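PDB 6Y2K: beta-galactosidase, which hydrolyses terminal beta-D-galactosyl residues of beta-galactosides, working at low temperature as a cold-active GH42 glycosidase. Local coordinates for residues F108-T122 with Q218-L230. Residues are numbered along the deposited sequence; the frame is centred on the assembly and turned at random.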
loop_
_atom_site.group_PDB
_atom_site.type_symbol
_atom_site.label_atom_id
_atom_site.label_comp_id
_atom_site.label_asym_id
_atom_site.label_seq_id
_atom_site.Cartn_x
_atom_site.Cartn_y
_atom_site.Cartn_z
ATOM N N PHE A 108 -43.784 -22.208 15.555
ATOM C CA PHE A 108 -43.785 -23.380 16.445
ATOM C C PHE A 108 -44.787 -23.242 17.606
ATOM O O PHE A 108 -45.173 -24.252 18.218
ATOM C CB PHE A 108 -42.386 -23.598 17.041
ATOM C CG PHE A 108 -41.360 -24.068 16.054
ATOM C CD1 PHE A 108 -41.244 -25.415 15.760
ATOM C CD2 PHE A 108 -40.482 -23.169 15.438
ATOM C CE1 PHE A 108 -40.291 -25.873 14.864
ATOM C CE2 PHE A 108 -39.530 -23.620 14.539
ATOM C CZ PHE A 108 -39.432 -24.974 14.253
ATOM N N ALA A 109 -45.192 -22.005 17.927
ATOM C CA ALA A 109 -46.165 -21.750 18.998
ATOM C C ALA A 109 -47.617 -22.032 18.611
ATOM O O ALA A 109 -48.479 -22.069 19.494
ATOM C CB ALA A 109 -46.039 -20.315 19.507
ATOM N N SER A 110 -47.890 -22.213 17.314
ATOM C CA SER A 110 -49.256 -22.387 16.826
ATOM C C SER A 110 -49.834 -23.722 17.272
ATOM O O SER A 110 -49.392 -24.770 16.822
ATOM C CB SER A 110 -49.309 -22.318 15.300
ATOM O OG SER A 110 -50.627 -22.563 14.832
ATOM N N LEU A 111 -50.835 -23.673 18.144
ATOM C CA LEU A 111 -51.494 -24.888 18.623
ATOM C C LEU A 111 -52.382 -25.511 17.534
ATOM O O LEU A 111 -52.489 -26.748 17.443
ATOM C CB LEU A 111 -52.292 -24.595 19.889
ATOM C CG LEU A 111 -51.482 -24.012 21.055
ATOM C CD1 LEU A 111 -52.385 -23.818 22.267
ATOM C CD2 LEU A 111 -50.288 -24.896 21.417
ATOM N N GLU A 112 -52.985 -24.663 16.697
ATOM C CA GLU A 112 -53.775 -25.140 15.565
ATOM C C GLU A 112 -52.915 -25.952 14.591
ATOM O O GLU A 112 -53.320 -27.033 14.170
ATOM C CB GLU A 112 -54.475 -23.984 14.831
ATOM C CG GLU A 112 -55.580 -23.296 15.635
ATOM C CD GLU A 112 -56.396 -22.285 14.826
ATOM O OE1 GLU A 112 -56.351 -22.297 13.572
ATOM O OE2 GLU A 112 -57.117 -21.471 15.443
ATOM N N TYR A 113 -51.727 -25.450 14.235
ATOM C CA TYR A 113 -50.870 -26.209 13.315
ATOM C C TYR A 113 -50.334 -27.486 13.978
ATOM O O TYR A 113 -50.189 -28.505 13.316
ATOM C CB TYR A 113 -49.722 -25.368 12.730
ATOM C CG TYR A 113 -48.927 -26.125 11.674
ATOM C CD1 TYR A 113 -49.579 -26.761 10.616
ATOM C CD2 TYR A 113 -47.537 -26.232 11.748
ATOM C CE1 TYR A 113 -48.875 -27.473 9.654
ATOM C CE2 TYR A 113 -46.817 -26.934 10.783
ATOM C CZ TYR A 113 -47.498 -27.555 9.740
ATOM O OH TYR A 113 -46.833 -28.252 8.785
ATOM N N ARG A 114 -50.061 -27.440 15.279
ATOM C CA ARG A 114 -49.647 -28.661 15.984
ATOM C C ARG A 114 -50.695 -29.773 15.883
ATOM O O ARG A 114 -50.331 -30.939 15.737
ATOM C CB ARG A 114 -49.343 -28.398 17.449
ATOM C CG ARG A 114 -47.973 -27.795 17.678
ATOM C CD ARG A 114 -47.739 -27.653 19.164
ATOM N NE ARG A 114 -46.734 -26.660 19.455
ATOM C CZ ARG A 114 -46.375 -26.295 20.678
ATOM N NH1 ARG A 114 -46.915 -26.858 21.765
ATOM N NH2 ARG A 114 -45.454 -25.360 20.820
ATOM N N GLU A 115 -51.977 -29.420 15.983
ATOM C CA GLU A 115 -53.036 -30.421 15.826
ATOM C C GLU A 115 -53.071 -30.962 14.393
ATOM O O GLU A 115 -53.232 -32.167 14.201
ATOM C CB GLU A 115 -54.401 -29.886 16.272
ATOM C CG GLU A 115 -54.502 -29.702 17.777
ATOM C CD GLU A 115 -54.086 -30.941 18.564
ATOM O OE1 GLU A 115 -54.724 -31.996 18.380
ATOM O OE2 GLU A 115 -53.135 -30.868 19.373
ATOM N N GLU A 116 -52.882 -30.095 13.389
ATOM C CA GLU A 116 -52.773 -30.571 11.999
ATOM C C GLU A 116 -51.565 -31.502 11.818
ATOM O O GLU A 116 -51.662 -32.500 11.109
ATOM C CB GLU A 116 -52.696 -29.418 10.986
ATOM C CG GLU A 116 -53.950 -28.548 10.905
ATOM C CD GLU A 116 -55.060 -29.123 10.028
ATOM O OE1 GLU A 116 -55.063 -30.341 9.741
ATOM O OE2 GLU A 116 -55.951 -28.340 9.615
ATOM N N CYS A 117 -50.445 -31.182 12.472
ATOM C CA CYS A 117 -49.265 -32.058 12.456
ATOM C C CYS A 117 -49.553 -33.402 13.132
ATOM O O CYS A 117 -49.129 -34.445 12.627
ATOM C CB CYS A 117 -48.050 -31.379 13.103
ATOM S SG CYS A 117 -47.390 -29.994 12.141
ATOM N N ARG A 118 -50.254 -33.367 14.271
ATOM C CA ARG A 118 -50.666 -34.597 14.955
ATOM C C ARG A 118 -51.452 -35.505 14.006
ATOM O O ARG A 118 -51.188 -36.706 13.946
ATOM C CB ARG A 118 -51.496 -34.303 16.209
ATOM C CG ARG A 118 -51.622 -35.497 17.160
ATOM C CD ARG A 118 -52.652 -35.238 18.254
ATOM N NE ARG A 118 -52.404 -33.976 18.940
ATOM C CZ ARG A 118 -51.441 -33.792 19.835
ATOM N NH1 ARG A 118 -50.633 -34.791 20.159
ATOM N NH2 ARG A 118 -51.290 -32.607 20.402
ATOM N N ARG A 119 -52.400 -34.917 13.263
ATOM C CA ARG A 119 -53.218 -35.660 12.291
ATOM C C ARG A 119 -52.381 -36.315 11.201
ATOM O O ARG A 119 -52.508 -37.513 10.953
ATOM C CB ARG A 119 -54.272 -34.760 11.620
ATOM C CG ARG A 119 -55.249 -35.535 10.731
ATOM C CD ARG A 119 -56.161 -34.668 9.866
ATOM N NE ARG A 119 -55.409 -33.819 8.948
ATOM C CZ ARG A 119 -55.246 -34.052 7.647
ATOM N NH1 ARG A 119 -55.800 -35.108 7.058
ATOM N NH2 ARG A 119 -54.528 -33.196 6.942
ATOM N N MET A 120 -51.541 -35.522 10.535
ATOM C CA MET A 120 -50.772 -36.019 9.391
ATOM C C MET A 120 -49.687 -37.017 9.801
ATOM O O MET A 120 -49.490 -38.029 9.124
ATOM C CB MET A 120 -50.160 -34.863 8.572
ATOM C CG MET A 120 -49.191 -35.305 7.480
ATOM S SD MET A 120 -49.896 -36.425 6.253
ATOM C CE MET A 120 -50.831 -35.288 5.238
ATOM N N VAL A 121 -48.984 -36.731 10.892
ATOM C CA VAL A 121 -47.931 -37.633 11.358
ATOM C C VAL A 121 -48.526 -38.965 11.830
ATOM O O VAL A 121 -47.938 -40.020 11.586
ATOM C CB VAL A 121 -47.036 -36.993 12.439
ATOM C CG1 VAL A 121 -46.044 -38.012 13.004
ATOM C CG2 VAL A 121 -46.272 -35.814 11.841
ATOM N N THR A 122 -49.680 -38.914 12.491
ATOM C CA THR A 122 -50.407 -40.132 12.855
ATOM C C THR A 122 -50.817 -40.927 11.615
ATOM O O THR A 122 -50.589 -42.139 11.565
ATOM C CB THR A 122 -51.640 -39.831 13.722
ATOM O OG1 THR A 122 -51.222 -39.177 14.923
ATOM C CG2 THR A 122 -52.388 -41.133 14.087
ATOM N N GLN A 218 -40.640 -24.211 22.412
ATOM C CA GLN A 218 -41.714 -24.497 21.451
ATOM C C GLN A 218 -41.224 -25.431 20.331
ATOM O O GLN A 218 -41.996 -26.271 19.840
ATOM C CB GLN A 218 -42.313 -23.211 20.850
ATOM C CG GLN A 218 -42.797 -22.141 21.842
ATOM C CD GLN A 218 -43.569 -22.689 23.044
ATOM O OE1 GLN A 218 -44.594 -23.371 22.894
ATOM N NE2 GLN A 218 -43.088 -22.393 24.231
ATOM N N VAL A 219 -39.951 -25.301 19.936
ATOM C CA VAL A 219 -39.345 -26.252 18.992
ATOM C C VAL A 219 -39.282 -27.647 19.630
ATOM O O VAL A 219 -39.653 -28.623 19.001
ATOM C CB VAL A 219 -37.940 -25.811 18.498
ATOM C CG1 VAL A 219 -37.374 -26.824 17.501
ATOM C CG2 VAL A 219 -38.006 -24.423 17.854
ATOM N N VAL A 220 -38.836 -27.711 20.885
ATOM C CA VAL A 220 -38.793 -28.971 21.647
ATOM C C VAL A 220 -40.173 -29.631 21.667
ATOM O O VAL A 220 -40.289 -30.816 21.332
ATOM C CB VAL A 220 -38.265 -28.762 23.092
ATOM C CG1 VAL A 220 -38.327 -30.054 23.911
ATOM C CG2 VAL A 220 -36.835 -28.224 23.062
ATOM N N ALA A 221 -41.207 -28.858 22.015
ATOM C CA ALA A 221 -42.595 -29.359 22.100
ATOM C C ALA A 221 -43.162 -29.813 20.753
ATOM O O ALA A 221 -43.803 -30.865 20.666
ATOM C CB ALA A 221 -43.506 -28.299 22.706
ATOM N N PHE A 222 -42.925 -29.013 19.714
ATOM C CA PHE A 222 -43.336 -29.337 18.334
ATOM C C PHE A 222 -42.741 -30.659 17.863
ATOM O O PHE A 222 -43.429 -31.478 17.240
ATOM C CB PHE A 222 -42.912 -28.200 17.399
ATOM C CG PHE A 222 -43.344 -28.360 15.960
ATOM C CD1 PHE A 222 -42.548 -29.043 15.050
ATOM C CD2 PHE A 222 -44.514 -27.763 15.500
ATOM C CE1 PHE A 222 -42.916 -29.153 13.713
ATOM C CE2 PHE A 222 -44.896 -27.872 14.166
ATOM C CZ PHE A 222 -44.098 -28.574 13.271
ATOM N N ASN A 223 -41.456 -30.855 18.151
ATOM C CA ASN A 223 -40.753 -32.080 17.792
ATOM C C ASN A 223 -41.234 -33.272 18.636
ATOM O O ASN A 223 -41.428 -34.376 18.110
ATOM C CB ASN A 223 -39.238 -31.884 17.953
ATOM C CG ASN A 223 -38.440 -33.110 17.539
ATOM O OD1 ASN A 223 -38.450 -33.501 16.370
ATOM N ND2 ASN A 223 -37.750 -33.726 18.503
ATOM N N LYS A 224 -41.422 -33.038 19.932
ATOM C CA LYS A 224 -41.830 -34.086 20.870
ATOM C C LYS A 224 -43.191 -34.711 20.520
ATOM O O LYS A 224 -43.383 -35.923 20.710
ATOM C CB LYS A 224 -41.841 -33.539 22.300
ATOM C CG LYS A 224 -42.185 -34.535 23.403
ATOM C CD LYS A 224 -41.360 -35.813 23.310
ATOM C CE LYS A 224 -41.203 -36.520 24.650
ATOM N NZ LYS A 224 -42.495 -36.990 25.226
ATOM N N LEU A 225 -44.121 -33.918 19.993
ATOM C CA LEU A 225 -45.414 -34.481 19.611
ATOM C C LEU A 225 -45.257 -35.499 18.472
ATOM O O LEU A 225 -45.930 -36.531 18.476
ATOM C CB LEU A 225 -46.462 -33.398 19.311
ATOM C CG LEU A 225 -46.731 -32.845 17.911
ATOM C CD1 LEU A 225 -47.470 -33.826 17.005
ATOM C CD2 LEU A 225 -47.531 -31.554 18.047
ATOM N N GLN A 226 -44.356 -35.230 17.530
ATOM C CA GLN A 226 -44.083 -36.161 16.434
ATOM C C GLN A 226 -43.349 -37.402 16.945
ATOM O O GLN A 226 -43.695 -38.526 16.580
ATOM C CB GLN A 226 -43.295 -35.479 15.305
ATOM C CG GLN A 226 -44.012 -34.257 14.717
ATOM C CD GLN A 226 -43.507 -33.815 13.346
ATOM O OE1 GLN A 226 -42.896 -34.609 12.607
ATOM N NE2 GLN A 226 -43.745 -32.570 12.999
ATOM N N VAL A 227 -42.353 -37.198 17.800
ATOM C CA VAL A 227 -41.602 -38.310 18.401
ATOM C C VAL A 227 -42.534 -39.292 19.142
ATOM O O VAL A 227 -42.392 -40.512 19.000
ATOM C CB VAL A 227 -40.498 -37.784 19.362
ATOM C CG1 VAL A 227 -39.945 -38.890 20.260
ATOM C CG2 VAL A 227 -39.365 -37.133 18.577
ATOM N N ASP A 228 -43.465 -38.765 19.938
ATOM C CA ASP A 228 -44.381 -39.629 20.706
ATOM C C ASP A 228 -45.215 -40.531 19.780
ATOM O O ASP A 228 -45.365 -41.732 20.052
ATOM C CB ASP A 228 -45.292 -38.822 21.626
ATOM C CG ASP A 228 -44.554 -38.181 22.792
ATOM O OD1 ASP A 228 -43.396 -38.541 23.098
ATOM O OD2 ASP A 228 -45.165 -37.303 23.424
ATOM N N ILE A 229 -45.713 -39.957 18.680
ATOM C CA ILE A 229 -46.459 -40.717 17.670
ATOM C C ILE A 229 -45.587 -41.788 17.008
ATOM O O ILE A 229 -46.037 -42.932 16.824
ATOM C CB ILE A 229 -47.037 -39.788 16.576
ATOM C CG1 ILE A 229 -48.106 -38.861 17.166
ATOM C CG2 ILE A 229 -47.638 -40.594 15.421
ATOM C CD1 ILE A 229 -48.372 -37.623 16.336
ATOM N N LEU A 230 -44.357 -41.410 16.644
ATOM C CA LEU A 230 -43.445 -42.315 15.961
ATOM C C LEU A 230 -42.935 -43.440 16.880
ATOM O O LEU A 230 -42.749 -44.564 16.404
ATOM C CB LEU A 230 -42.287 -41.545 15.310
ATOM C CG LEU A 230 -42.699 -40.595 14.168
ATOM C CD1 LEU A 230 -41.591 -39.597 13.844
ATOM C CD2 LEU A 230 -43.112 -41.368 12.922
HETATM O O HOH W 1 -47.499 -23.119 22.221
HETATM O O HOH W 2 -45.832 -25.371 24.213
#
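Phe108 turns the edge of its ring to the face of Phe222 in a T-shaped stack, centroids 5.2 Å apart and planes at 86°. A CH-pi contact covers one face of Phe108: Val219 CG2 sits over the ring, 3.6 Å from its centroid. Flat Phe108 thus fills the junction between a beta-branched side chain and a second ring. Phe222 has CG anti to its backbone N (chi1 -177°), which carries the ring across to helix 111-122; there Cys117 SG approaches obliquely, 3.8 Å from Phe222 CZ, and Tyr113 CD2 lies at the ring's edge.

The polar contacts gather at Arg114, a knob among Gln218, Ala221, Phe222 and Leu225. Its extended chain lays CB and CG against Leu225 CD2, while NE and NH2 grip Phe108 O side-on, the NH2 bond being 2.8 Å. NH2 also donates to Gln218 OE1 (3.0 Å), with guanidinium and amide planes nearly parallel. Two waters donate to the same OE1, one linking it to Ala109 O, the other to Arg114 NH1. An alanine at Arg114 would remove both donors to Phe108 O and is likely to leave the loop before the helix freer to shift.

Farther along, Val121 carries the contact: its CG1 meets Ile229 CG2 at 3.9 Å, while CG2 rests on the Gln226 amide, whose polar atoms bond to Thr72 and Thr74.

Helices 111-128 and 205-233, neighbours on the outside of the TIM barrel following its third and fourth strands, run nearly parallel here (26°). Apolar packing runs the length of the contact; at the end where helix 111-128 begins, Arg114 adds a polar tie between the loop entering that helix and Gln218, its guanidinium donating to backbone carbonyl, amide and water, which probably spreads its charge among neutral acceptors.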